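Local coordinates for AlgX/AlgJ SGNH hydrolase-like domain-containing protein (Eubacterium siraeum, PDB 4NZK), which is of unknown function but belongs to the DHHW family of SGNH hydrolase-like proteins, carries an export signal and may act as a hydrolase on an unidentified substrate, at residues 88-93 with 135-140; 98-103 with 327-332; 74-79 with 121-126; 106-111 with 128-133. One frame throughout, in Å; residues are numbered along the deposited sequence. Where two conformers were deposited one is given.

Contact 1. Residues 88-93 with 135-140. With EDO (1,2-ethanediol), chain D.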
loop_
_atom_site.group_PDB
_atom_site.type_symbol
_atom_site.label_atom_id
_atom_site.label_comp_id
_atom_site.label_asym_id
_atom_site.label_seq_id
_atom_site.Cartn_x
_atom_site.Cartn_y
_atom_site.Cartn_z
ATOM N N TYR A 88 6.322 -17.413 -3.748
ATOM C CA TYR A 88 5.133 -17.522 -2.923
ATOM C C TYR A 88 3.874 -17.106 -3.689
ATOM O O TYR A 88 2.815 -17.738 -3.575
ATOM C CB TYR A 88 5.280 -16.705 -1.645
ATOM C CG TYR A 88 6.513 -17.021 -0.812
ATOM C CD1 TYR A 88 7.124 -18.254 -0.873
ATOM C CD2 TYR A 88 7.064 -16.051 0.027
ATOM C CE1 TYR A 88 8.258 -18.535 -0.136
ATOM C CE2 TYR A 88 8.194 -16.326 0.778
ATOM C CZ TYR A 88 8.785 -17.566 0.682
ATOM O OH TYR A 88 9.925 -17.845 1.434
ATOM N N LEU A 89 3.954 -16.007 -4.410
ATOM C CA LEU A 89 2.823 -15.596 -5.255
ATOM C C LEU A 89 2.497 -16.674 -6.271
ATOM O O LEU A 89 1.333 -16.959 -6.528
ATOM C CB LEU A 89 3.097 -14.279 -6.016
ATOM C CG LEU A 89 2.583 -13.037 -5.324
ATOM C CD1 LEU A 89 3.202 -12.801 -3.975
ATOM C CD2 LEU A 89 2.812 -11.854 -6.220
ATOM N N ASN A 90 3.532 -17.259 -6.867
ATOM C CA ASN A 90 3.308 -18.294 -7.889
ATOM C C ASN A 90 2.579 -19.493 -7.278
ATOM O O ASN A 90 1.678 -20.057 -7.900
ATOM C CB ASN A 90 4.607 -18.726 -8.506
ATOM C CG ASN A 90 5.174 -17.661 -9.433
ATOM O OD1 ASN A 90 4.468 -16.726 -9.850
ATOM N ND2 ASN A 90 6.461 -17.802 -9.745
ATOM N N GLU A 91 2.973 -19.853 -6.063
ATOM C CA GLU A 91 2.341 -20.962 -5.348
ATOM C C GLU A 91 0.887 -20.639 -5.040
ATOM O O GLU A 91 0.002 -21.496 -5.209
ATOM C CB GLU A 91 3.090 -21.274 -4.053
ATOM C CG GLU A 91 2.397 -22.303 -3.163
ATOM C CD GLU A 91 2.519 -23.737 -3.665
ATOM O OE1 GLU A 91 3.277 -23.982 -4.640
ATOM O OE2 GLU A 91 1.884 -24.634 -3.042
ATOM N N PHE A 92 0.647 -19.410 -4.561
ATOM C CA PHE A 92 -0.697 -18.994 -4.289
ATOM C C PHE A 92 -1.544 -19.130 -5.553
ATOM O O PHE A 92 -2.686 -19.619 -5.502
ATOM C CB PHE A 92 -0.720 -17.545 -3.776
ATOM C CG PHE A 92 -2.111 -17.037 -3.542
ATOM C CD1 PHE A 92 -2.762 -17.271 -2.358
ATOM C CD2 PHE A 92 -2.758 -16.339 -4.521
ATOM C CE1 PHE A 92 -4.051 -16.810 -2.161
ATOM C CE2 PHE A 92 -4.040 -15.896 -4.344
ATOM C CZ PHE A 92 -4.684 -16.133 -3.165
ATOM N N LYS A 93 -1.025 -18.636 -6.680
ATOM C CA LYS A 93 -1.760 -18.699 -7.940
ATOM C C LYS A 93 -2.044 -20.150 -8.349
ATOM O O LYS A 93 -3.158 -20.471 -8.794
ATOM C CB LYS A 93 -1.022 -17.942 -9.029
ATOM C CG LYS A 93 -1.590 -18.153 -10.421
ATOM C CD LYS A 93 -3.012 -17.652 -10.627
ATOM C CE LYS A 93 -3.489 -18.064 -12.025
ATOM N NZ LYS A 93 -4.811 -17.452 -12.320
ATOM N N ASN A 135 9.667 -10.589 -13.552
ATOM C CA ASN A 135 10.256 -11.562 -14.448
ATOM C C ASN A 135 10.114 -12.977 -13.917
ATOM O O ASN A 135 10.241 -13.928 -14.685
ATOM C CB ASN A 135 11.730 -11.246 -14.680
ATOM C CG ASN A 135 11.934 -9.979 -15.492
ATOM O OD1 ASN A 135 11.099 -9.599 -16.309
ATOM N ND2 ASN A 135 13.071 -9.340 -15.283
ATOM N N LYS A 136 9.890 -13.128 -12.614
ATOM C CA LYS A 136 9.810 -14.446 -11.989
ATOM C C LYS A 136 8.379 -14.919 -11.789
ATOM O O LYS A 136 8.145 -16.076 -11.359
ATOM C CB LYS A 136 10.547 -14.394 -10.633
ATOM C CG LYS A 136 12.048 -14.251 -10.786
ATOM C CD LYS A 136 12.759 -13.843 -9.513
ATOM C CE LYS A 136 14.274 -13.766 -9.684
ATOM N NZ LYS A 136 14.707 -12.785 -10.749
ATOM N N LEU A 137 7.400 -14.069 -12.109
ATOM C CA LEU A 137 5.987 -14.428 -11.939
ATOM C C LEU A 137 5.521 -15.381 -13.003
ATOM O O LEU A 137 5.948 -15.290 -14.160
ATOM C CB LEU A 137 5.102 -13.204 -12.001
ATOM C CG LEU A 137 5.287 -12.218 -10.865
ATOM C CD1 LEU A 137 4.466 -10.970 -11.178
ATOM C CD2 LEU A 137 4.971 -12.809 -9.500
ATOM N N VAL A 138 4.632 -16.298 -12.607
ATOM C CA VAL A 138 4.012 -17.273 -13.498
ATOM C C VAL A 138 2.492 -17.172 -13.319
ATOM O O VAL A 138 1.953 -17.450 -12.245
ATOM C CB VAL A 138 4.467 -18.702 -13.194
ATOM C CG1 VAL A 138 3.716 -19.702 -14.066
ATOM C CG2 VAL A 138 5.958 -18.827 -13.391
ATOM N N ASN A 139 1.813 -16.746 -14.391
ATOM C CA ASN A 139 0.366 -16.582 -14.422
ATOM C C ASN A 139 -0.182 -15.614 -13.359
ATOM O O ASN A 139 -1.298 -15.738 -12.879
ATOM C CB ASN A 139 -0.342 -17.919 -14.334
ATOM C CG ASN A 139 -0.008 -18.818 -15.469
ATOM O OD1 ASN A 139 0.146 -18.351 -16.601
ATOM N ND2 ASN A 139 0.135 -20.135 -15.185
ATOM N N VAL A 140 0.642 -14.638 -13.028
ATOM C CA VAL A 140 0.269 -13.531 -12.156
ATOM C C VAL A 140 0.417 -12.269 -12.995
ATOM O O VAL A 140 1.458 -12.069 -13.632
ATOM C CB VAL A 140 1.135 -13.465 -10.879
ATOM C CG1 VAL A 140 0.830 -12.246 -10.037
ATOM C CG2 VAL A 140 0.908 -14.715 -10.060
HETATM C C1 EDO D . 17.859 -14.525 -13.027
HETATM O O1 EDO D . 16.983 -14.233 -14.160
HETATM C C2 EDO D . 18.243 -13.240 -12.276
HETATM O O2 EDO D . 17.458 -13.073 -11.058
HETATM O O HOH W 1 1.716 -19.757 -10.721
HETATM O O HOH W 2 -3.892 -14.724 -12.674
#
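The backbone N of V138 donates a hydrogen bond to OD1 of N90 over 2.8 Å. It comes from above the carbonyl plane of the amide, 43° out of it, and not along a lone pair. The other end of the same amide is held more squarely: ND2 of N90 donates to O of K136 at 2.9 Å, with the acceptor almost in the amide plane and an N-H...O angle of 166°. One asparagine thus serves a donor and an acceptor of the chain just as it leaves helix 126-136, which suits a residue whose amide resembles a peptide group. Its chi1 of -73° sets CG beside its backbone N, and the short side chain reaches across to the outgoing loop. Replacing it with a leucine would probably leave V138 N and K136 O without these partners and let the loop drift from the helix. A water reinforces the joint by donating to both N90 O and V138 O. Farther along, the aliphatic part of K93 crosses N139 at about a right angle, with CE 3.3 Å from N139 O. A bend at chi2 turns the chain so that NZ reaches a water shared with N139 O, while V100 O and G97 O also accept from it. Beside these polar groups the contact is apolar: L89 CD2 meets L137 CD2 at 4.0 Å, and K93 CB rests 3.9 Å from V140 CG2. The arrangement belongs to an alpha/beta fold, where helix 83-96 lies against the turn leading from helix 126-136 into edge strand 141-142.

Contact 2. Residues 98-103 with 327-332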
loop_
_atom_site.group_PDB
_atom_site.type_symbol
_atom_site.label_atom_id
_atom_site.label_comp_id
_atom_site.label_asym_id
_atom_site.label_seq_id
_atom_site.Cartn_x
_atom_site.Cartn_y
_atom_site.Cartn_z
ATOM N N SER A 98 -6.883 -21.225 -12.429
ATOM C CA SER A 98 -7.066 -20.321 -13.565
ATOM C C SER A 98 -8.240 -19.371 -13.448
ATOM O O SER A 98 -8.223 -18.308 -14.074
ATOM C CB SER A 98 -7.220 -21.128 -14.849
ATOM O OG SER A 98 -8.335 -21.991 -14.743
ATOM N N SER A 99 -9.254 -19.735 -12.664
ATOM C CA SER A 99 -10.462 -18.919 -12.606
ATOM C C SER A 99 -10.400 -17.691 -11.699
ATOM O O SER A 99 -11.336 -16.883 -11.701
ATOM C CB SER A 99 -11.672 -19.776 -12.210
ATOM O OG SER A 99 -11.633 -20.059 -10.831
ATOM N N VAL A 100 -9.312 -17.547 -10.942
ATOM C CA VAL A 100 -9.110 -16.404 -10.076
ATOM C C VAL A 100 -7.928 -15.658 -10.645
ATOM O O VAL A 100 -6.849 -16.213 -10.763
ATOM C CB VAL A 100 -8.838 -16.859 -8.623
ATOM C CG1 VAL A 100 -8.565 -15.665 -7.748
ATOM C CG2 VAL A 100 -10.044 -17.660 -8.092
ATOM N N ASN A 101 -8.121 -14.380 -10.970
ATOM C CA ASN A 101 -7.000 -13.561 -11.475
ATOM C C ASN A 101 -6.230 -13.017 -10.309
ATOM O O ASN A 101 -6.827 -12.499 -9.373
ATOM C CB ASN A 101 -7.455 -12.428 -12.410
ATOM C CG ASN A 101 -7.624 -12.926 -13.815
ATOM O OD1 ASN A 101 -6.995 -13.926 -14.208
ATOM N ND2 ASN A 101 -8.425 -12.242 -14.594
ATOM N N VAL A 102 -4.905 -13.193 -10.370
ATOM C CA VAL A 102 -4.005 -12.740 -9.302
ATOM C C VAL A 102 -3.089 -11.686 -9.914
ATOM O O VAL A 102 -2.518 -11.898 -10.999
ATOM C CB VAL A 102 -3.179 -13.895 -8.755
ATOM C CG1 VAL A 102 -2.246 -13.438 -7.636
ATOM C CG2 VAL A 102 -4.126 -15.028 -8.261
ATOM N N PHE A 103 -3.025 -10.539 -9.234
ATOM C CA PHE A 103 -2.298 -9.370 -9.699
ATOM C C PHE A 103 -1.211 -9.042 -8.675
ATOM O O PHE A 103 -1.372 -9.284 -7.466
ATOM C CB PHE A 103 -3.214 -8.153 -9.782
ATOM C CG PHE A 103 -4.375 -8.267 -10.745
ATOM C CD1 PHE A 103 -5.529 -8.987 -10.431
ATOM C CD2 PHE A 103 -4.324 -7.608 -11.956
ATOM C CE1 PHE A 103 -6.608 -9.010 -11.310
ATOM C CE2 PHE A 103 -5.385 -7.646 -12.847
ATOM C CZ PHE A 103 -6.520 -8.363 -12.527
ATOM N N THR A 327 -12.914 -13.286 -6.955
ATOM C CA THR A 327 -12.645 -13.334 -8.400
ATOM C C THR A 327 -11.272 -12.753 -8.775
ATOM O O THR A 327 -10.701 -13.100 -9.834
ATOM C CB THR A 327 -13.752 -12.548 -9.207
ATOM O OG1 THR A 327 -13.816 -11.174 -8.789
ATOM C CG2 THR A 327 -15.119 -13.151 -8.965
ATOM N N ASP A 328 -10.776 -11.836 -7.934
ATOM C CA ASP A 328 -9.557 -11.089 -8.186
ATOM C C ASP A 328 -8.778 -10.989 -6.869
ATOM O O ASP A 328 -9.357 -10.699 -5.821
ATOM C CB ASP A 328 -9.882 -9.648 -8.628
ATOM C CG ASP A 328 -10.637 -9.582 -9.952
ATOM O OD1 ASP A 328 -11.899 -9.681 -9.962
ATOM O OD2 ASP A 328 -9.945 -9.455 -10.989
ATOM N N VAL A 329 -7.465 -11.192 -6.953
ATOM C CA VAL A 329 -6.587 -11.042 -5.783
ATOM C C VAL A 329 -5.485 -10.069 -6.163
ATOM O O VAL A 329 -4.849 -10.247 -7.202
ATOM C CB VAL A 329 -5.968 -12.402 -5.355
ATOM C CG1 VAL A 329 -5.033 -12.196 -4.168
ATOM C CG2 VAL A 329 -7.076 -13.378 -4.992
ATOM N N LEU A 330 -5.237 -9.082 -5.303
ATOM C CA LEU A 330 -4.148 -8.159 -5.489
ATOM C C LEU A 330 -3.162 -8.288 -4.331
ATOM O O LEU A 330 -3.524 -8.116 -3.188
ATOM C CB LEU A 330 -4.693 -6.731 -5.546
ATOM C CG LEU A 330 -3.643 -5.637 -5.588
ATOM C CD1 LEU A 330 -2.789 -5.712 -6.845
ATOM C CD2 LEU A 330 -4.320 -4.281 -5.491
ATOM N N PHE A 331 -1.906 -8.554 -4.680
ATOM C CA PHE A 331 -0.786 -8.462 -3.759
ATOM C C PHE A 331 -0.127 -7.106 -4.027
ATOM O O PHE A 331 0.287 -6.810 -5.181
ATOM C CB PHE A 331 0.243 -9.544 -4.035
ATOM C CG PHE A 331 -0.181 -10.894 -3.564
ATOM C CD1 PHE A 331 -0.940 -11.712 -4.369
ATOM C CD2 PHE A 331 0.125 -11.317 -2.292
ATOM C CE1 PHE A 331 -1.330 -12.975 -3.936
ATOM C CE2 PHE A 331 -0.279 -12.565 -1.836
ATOM C CZ PHE A 331 -1.012 -13.384 -2.664
ATOM N N THR A 332 -0.068 -6.278 -2.989
ATOM C CA THR A 332 0.506 -4.967 -3.149
ATOM C C THR A 332 1.245 -4.562 -1.896
ATOM O O THR A 332 0.758 -4.734 -0.790
ATOM C CB THR A 332 -0.569 -3.955 -3.579
ATOM O OG1 THR A 332 0.059 -2.682 -3.879
ATOM C CG2 THR A 332 -1.645 -3.759 -2.551
HETATM O O HOH W 3 -10.476 -10.690 -13.233
#
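With chi1 of -62° in F103 and -64° in D328, both side chains lean back beside their backbone N and run side by side. The ring edge of F103 therefore faces the carboxylate, CE1 lying 3.4 Å from D328 OD2, the two planes 29° apart. That oxygen accepts a hydrogen from a water at 2.6 Å, and the same water takes one from N101 ND2. The other oxygen, OD1, accepts from T327 OG1 and forms a salt bridge with R281 NE. An asparagine at D328 would probably leave R281 without its counter-charge and weaken this polar network. The backbones are joined by a parallel ladder: F103 N donates to V329 O at 2.7 Å, and F331 N to F103 O at 2.9 Å in a nearly straight bond. On the face of V102 and V329, apolar groups suit the cover of helix 83-96; V102 CG1 touches the edge of the F331 ring at CE1, 3.8 Å away, and F92 meets that ring edge-to-face. The other face is mixed: beside N101 and D328, F103 CB packs on L330 CD1. Parallel neighbouring strands like these are characteristic of an alpha/beta central sheet, consistent with the SGNH hydrolase clan.

Contact 3. Residues 74-79 with 121-126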
loop_
_atom_site.group_PDB
_atom_site.type_symbol
_atom_site.label_atom_id
_atom_site.label_comp_id
_atom_site.label_asym_id
_atom_site.label_seq_id
_atom_site.Cartn_x
_atom_site.Cartn_y
_atom_site.Cartn_z
ATOM N N ILE A 74 14.076 10.218 3.955
ATOM C CA ILE A 74 14.015 9.262 2.843
ATOM C C ILE A 74 14.731 7.996 3.201
ATOM O O ILE A 74 15.927 8.014 3.560
ATOM C CB ILE A 74 14.661 9.872 1.586
ATOM C CG1 ILE A 74 13.963 11.193 1.252
ATOM C CG2 ILE A 74 14.616 8.854 0.420
ATOM C CD1 ILE A 74 14.557 11.957 0.098
ATOM N N SER A 75 14.026 6.875 3.086
ATOM C CA SER A 75 14.645 5.581 3.402
ATOM C C SER A 75 15.516 5.168 2.205
ATOM O O SER A 75 15.060 5.149 1.064
ATOM C CB SER A 75 13.562 4.520 3.615
ATOM O OG SER A 75 12.731 4.771 4.708
ATOM N N LEU A 76 16.768 4.831 2.487
ATOM C CA LEU A 76 17.690 4.376 1.472
ATOM C C LEU A 76 17.461 2.886 1.213
ATOM O O LEU A 76 17.155 2.127 2.109
ATOM C CB LEU A 76 19.135 4.666 1.892
ATOM C CG LEU A 76 19.390 6.181 2.097
ATOM C CD1 LEU A 76 20.712 6.438 2.802
ATOM C CD2 LEU A 76 19.303 6.989 0.817
ATOM N N TYR A 77 17.656 2.485 -0.033
ATOM C CA TYR A 77 17.316 1.129 -0.461
ATOM C C TYR A 77 18.562 0.370 -0.861
ATOM O O TYR A 77 19.423 0.931 -1.553
ATOM C CB TYR A 77 16.351 1.215 -1.651
ATOM C CG TYR A 77 15.840 -0.117 -2.099
ATOM C CD1 TYR A 77 15.190 -0.994 -1.222
ATOM C CD2 TYR A 77 15.919 -0.489 -3.419
ATOM C CE1 TYR A 77 14.693 -2.214 -1.659
ATOM C CE2 TYR A 77 15.443 -1.717 -3.852
ATOM C CZ TYR A 77 14.828 -2.569 -2.971
ATOM O OH TYR A 77 14.344 -3.789 -3.346
ATOM N N GLY A 78 18.628 -0.900 -0.440
ATOM C CA GLY A 78 19.777 -1.762 -0.737
ATOM C C GLY A 78 19.579 -2.771 -1.852
ATOM O O GLY A 78 20.537 -3.395 -2.325
ATOM N N GLY A 79 18.355 -2.910 -2.331
ATOM C CA GLY A 79 18.073 -3.838 -3.414
ATOM C C GLY A 79 17.644 -5.221 -2.927
ATOM O O GLY A 79 17.478 -5.465 -1.744
ATOM N N LYS A 121 25.323 6.619 -4.830
ATOM C CA LYS A 121 26.133 5.545 -4.267
ATOM C C LYS A 121 25.542 4.933 -2.969
ATOM O O LYS A 121 26.006 3.887 -2.498
ATOM C CB LYS A 121 27.611 5.987 -4.104
ATOM C CG LYS A 121 27.886 6.925 -2.942
ATOM C CD LYS A 121 29.193 7.716 -3.144
ATOM C CE LYS A 121 29.838 8.107 -1.834
ATOM N NZ LYS A 121 30.867 9.179 -1.991
ATOM N N TYR A 122 24.499 5.578 -2.427
ATOM C CA TYR A 122 23.854 5.136 -1.203
ATOM C C TYR A 122 22.457 4.576 -1.404
ATOM O O TYR A 122 21.779 4.281 -0.429
ATOM C CB TYR A 122 23.748 6.283 -0.197
ATOM C CG TYR A 122 25.071 6.925 0.138
ATOM C CD1 TYR A 122 26.044 6.248 0.868
ATOM C CD2 TYR A 122 25.342 8.236 -0.271
ATOM C CE1 TYR A 122 27.257 6.864 1.181
ATOM C CE2 TYR A 122 26.539 8.844 0.025
ATOM C CZ TYR A 122 27.492 8.151 0.737
ATOM O OH TYR A 122 28.680 8.807 1.016
ATOM N N ASN A 123 22.052 4.393 -2.654
ATOM C CA ASN A 123 20.706 3.937 -2.923
ATOM C C ASN A 123 20.670 3.082 -4.178
ATOM O O ASN A 123 21.129 3.515 -5.235
ATOM C CB ASN A 123 19.842 5.174 -3.116
ATOM C CG ASN A 123 18.363 4.860 -3.187
ATOM O OD1 ASN A 123 17.792 4.329 -2.236
ATOM N ND2 ASN A 123 17.716 5.272 -4.286
ATOM N N ALA A 124 20.098 1.894 -4.048
ATOM C CA ALA A 124 19.936 0.944 -5.146
ATOM C C ALA A 124 18.630 1.263 -5.869
ATOM O O ALA A 124 17.777 1.981 -5.367
ATOM C CB ALA A 124 19.903 -0.487 -4.602
ATOM N N SER A 125 18.438 0.670 -7.031
ATOM C CA SER A 125 17.256 0.880 -7.843
ATOM C C SER A 125 16.031 0.082 -7.399
ATOM O O SER A 125 16.031 -1.149 -7.421
ATOM C CB SER A 125 17.579 0.445 -9.265
ATOM O OG SER A 125 16.440 0.498 -10.077
ATOM N N HIS A 126 14.987 0.788 -6.996
ATOM C CA HIS A 126 13.720 0.138 -6.745
ATOM C C HIS A 126 13.201 -0.557 -8.010
ATOM O O HIS A 126 12.668 -1.664 -7.940
ATOM C CB HIS A 126 12.664 1.120 -6.263
ATOM C CG HIS A 126 12.907 1.640 -4.885
ATOM N ND1 HIS A 126 12.336 1.078 -3.777
ATOM C CD2 HIS A 126 13.658 2.671 -4.445
ATOM C CE1 HIS A 126 12.721 1.738 -2.708
ATOM N NE2 HIS A 126 13.522 2.714 -3.090
HETATM O O HOH W 4 15.114 4.651 -1.672
#
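An N-capped helix start and the loop leaving a beta strand are brought together here: S125 holds the N-cap position of helix 126-136, its OG accepting from D128 N, while residues 76-79 run on from strand 70-75. Y77 makes an offset stack on H126, with centroids 4.2 Å apart and planes only 13° from parallel. H126 CE1 sits over the rim of the tyrosine ring, and in return Y77 CD2 lies over the centre of the imidazole. Y77 has CG anti to its backbone N (chi1 -175°), which swings the ring over the helix start. Its opposite face is covered by G79 N, 3.4 Å above the ring centre; the backbone of G79 has a shape that calls for glycine. Carbonyls A124 O and S125 O lie at the polarised C-H edge of the ring. Two bonds tie the loops beside the stack. Y77 N donates to N123 OD1 at 2.9 Å, tilted 16° from the plane of the amide carbonyl, and A124 N donates to Y77 O at 2.8 Å. N123 OD1 is gripped a second time by a water that also donates to S75 O and lies 2.9 Å from H126 NE2, in the plane of the imidazole. Asparagine suits the spot because its short amide carries an acceptor to a backbone N-H. L76 CB rests 3.5 Å from Y122 O. Beyond this, Y77 OH is hydrogen-bonded to S129 OG of helix 126-136, H126 ND1 to T335 OG1 at the start of helix 335-339, and F336 of that helix meets the Y77 ring edge-to-face.

Contact 4. Residues 106-111 with 128-133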
loop_
_atom_site.group_PDB
_atom_site.type_symbol
_atom_site.label_atom_id
_atom_site.label_comp_id
_atom_site.label_asym_id
_atom_site.label_seq_id
_atom_site.Cartn_x
_atom_site.Cartn_y
_atom_site.Cartn_z
ATOM N N VAL A 106 3.986 -4.064 -6.856
ATOM C CA VAL A 106 5.024 -3.687 -5.929
ATOM C C VAL A 106 5.428 -2.266 -6.251
ATOM O O VAL A 106 5.740 -1.949 -7.405
ATOM C CB VAL A 106 6.242 -4.652 -5.968
ATOM C CG1 VAL A 106 7.334 -4.168 -5.015
ATOM C CG2 VAL A 106 5.800 -6.067 -5.593
ATOM N N VAL A 107 5.429 -1.419 -5.236
ATOM C CA VAL A 107 5.661 0.013 -5.468
ATOM C C VAL A 107 6.876 0.498 -4.681
ATOM O O VAL A 107 7.197 -0.033 -3.633
ATOM C CB VAL A 107 4.433 0.863 -5.108
ATOM C CG1 VAL A 107 3.274 0.562 -6.063
ATOM C CG2 VAL A 107 3.992 0.673 -3.659
ATOM N N PRO A 108 7.550 1.523 -5.208
ATOM C CA PRO A 108 8.721 2.038 -4.537
ATOM C C PRO A 108 8.324 3.000 -3.431
ATOM O O PRO A 108 7.182 3.418 -3.349
ATOM C CB PRO A 108 9.422 2.812 -5.633
ATOM C CG PRO A 108 8.315 3.316 -6.458
ATOM C CD PRO A 108 7.279 2.233 -6.476
ATOM N N THR A 109 9.298 3.312 -2.586
ATOM C CA THR A 109 9.208 4.392 -1.640
ATOM C C THR A 109 9.774 5.659 -2.298
ATOM O O THR A 109 10.223 5.639 -3.471
ATOM C CB THR A 109 9.941 4.036 -0.352
ATOM O OG1 THR A 109 11.307 3.730 -0.670
ATOM C CG2 THR A 109 9.281 2.839 0.341
ATOM N N ALA A 110 9.712 6.773 -1.581
ATOM C CA ALA A 110 9.993 8.070 -2.189
ATOM C C ALA A 110 11.367 8.195 -2.813
ATOM O O ALA A 110 11.555 8.958 -3.744
ATOM C CB ALA A 110 9.765 9.204 -1.193
ATOM N N GLY A 111 12.346 7.460 -2.276
ATOM C CA GLY A 111 13.709 7.541 -2.738
ATOM C C GLY A 111 13.891 7.118 -4.171
ATOM O O GLY A 111 14.918 7.442 -4.791
ATOM N N ASP A 128 14.728 -1.944 -10.444
ATOM C CA ASP A 128 15.390 -3.229 -10.727
ATOM C C ASP A 128 14.759 -4.366 -9.921
ATOM O O ASP A 128 14.591 -5.473 -10.437
ATOM C CB ASP A 128 16.892 -3.164 -10.416
ATOM C CG ASP A 128 17.731 -2.480 -11.488
ATOM O OD1 ASP A 128 17.254 -2.241 -12.647
ATOM O OD2 ASP A 128 18.938 -2.213 -11.148
ATOM N N SER A 129 14.423 -4.114 -8.654
ATOM C CA SER A 129 13.784 -5.160 -7.838
ATOM C C SER A 129 12.392 -5.467 -8.323
ATOM O O SER A 129 11.986 -6.626 -8.380
ATOM C CB SER A 129 13.704 -4.738 -6.370
ATOM O OG SER A 129 15.016 -4.619 -5.814
ATOM N N ILE A 130 11.658 -4.417 -8.676
ATOM C CA ILE A 130 10.311 -4.602 -9.198
ATOM C C ILE A 130 10.335 -5.415 -10.520
ATOM O O ILE A 130 9.508 -6.325 -10.748
ATOM C CB ILE A 130 9.641 -3.217 -9.360
ATOM C CG1 ILE A 130 9.438 -2.597 -7.966
ATOM C CG2 ILE A 130 8.357 -3.293 -10.157
ATOM C CD1 ILE A 130 9.083 -1.150 -7.984
ATOM N N ASN A 131 11.309 -5.110 -11.363
ATOM C CA ASN A 131 11.495 -5.884 -12.595
ATOM C C ASN A 131 11.836 -7.342 -12.317
ATOM O O ASN A 131 11.296 -8.253 -12.980
ATOM C CB ASN A 131 12.572 -5.279 -13.492
ATOM C CG ASN A 131 12.152 -3.969 -14.126
ATOM O OD1 ASN A 131 10.959 -3.648 -14.218
ATOM N ND2 ASN A 131 13.132 -3.222 -14.613
ATOM N N SER A 132 12.754 -7.564 -11.374
ATOM C CA SER A 132 13.172 -8.932 -11.037
ATOM C C SER A 132 11.976 -9.779 -10.608
ATOM O O SER A 132 11.794 -10.916 -11.044
ATOM C CB SER A 132 14.235 -8.901 -9.941
ATOM O OG SER A 132 14.527 -10.225 -9.494
ATOM N N ILE A 133 11.146 -9.213 -9.728
ATOM C CA ILE A 133 9.934 -9.884 -9.295
ATOM C C ILE A 133 9.022 -10.185 -10.504
ATOM O O ILE A 133 8.560 -11.311 -10.693
ATOM C CB ILE A 133 9.202 -9.041 -8.224
ATOM C CG1 ILE A 133 10.004 -9.048 -6.921
ATOM C CG2 ILE A 133 7.775 -9.559 -8.006
ATOM C CD1 ILE A 133 9.625 -7.965 -5.958
#
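I130 leaves helix 126-136 with its CB directed at V106, and the two side chains slide past each other in opposite directions. At CB the chain forks. The branch CG2 lies anti to the backbone N and comes within 4.0 Å of V106 O. CG1, beside the backbone N with chi1 at -66°, lies 3.8 Å from that same oxygen and 4.0 Å from V106 CG1. The chain then runs on extended (chi2 167°), and its tip CD1 comes closest to V106 O, at 3.5 Å, and, across a right-angled approach, meets P108 CD at 4.1 Å. The carbonyl oxygen of V106 therefore lies against CG1, CG2 and CD1 of one isoleucine. The setting is a beta-alpha-beta crossover: strand 101-107 ends here, the chain loops out through helix 111-114, returns as helix 126-136 across a face of the sheet, and enters the parallel neighbouring strand 141-142. V106 suits the end of the strand because its beta branch favours extended backbone and turns both methyls to the helix; V106 CG2 meets I133 CD1, one turn on, at 4.3 Å. I130 and I133, three residues apart, fall on the same side of the helix, and both present apolar side chains to the strand. V107 turns the other way, onto Y290 and W165, the tryptophan of the Asp-His-His-Trp sequence from which the family presumably takes its name. P108 ends the strand run with a rigid ring against Y146 of helix 145-150, which also touches I130, while T335 of helix 335-339 closes on both V106 and I130.

Contacts 1, 3 and 4 all involve helix 126-136 or its flanking loops: contact 3 at its start, contact 4 along its middle and contact 1 at its end. Their centres are spaced accordingly, contacts 3 and 4 about 10 Å apart, contacts 4 and 1 about 17 Å, and contacts 3 and 1 about 25 Å. Contact 2 lies in the sheet beneath, its centre about 10 Å from that of contact 1, and shares strand 101-107 with contact 4. Along the chain, 74-79, 88-93, 98-103 and 106-111 precede 121-126, 128-133 and 135-140, while 327-332 comes far later. Late strand 328-334 thus lies beside early strand 101-107, so the sheet joins distant parts of the sequence.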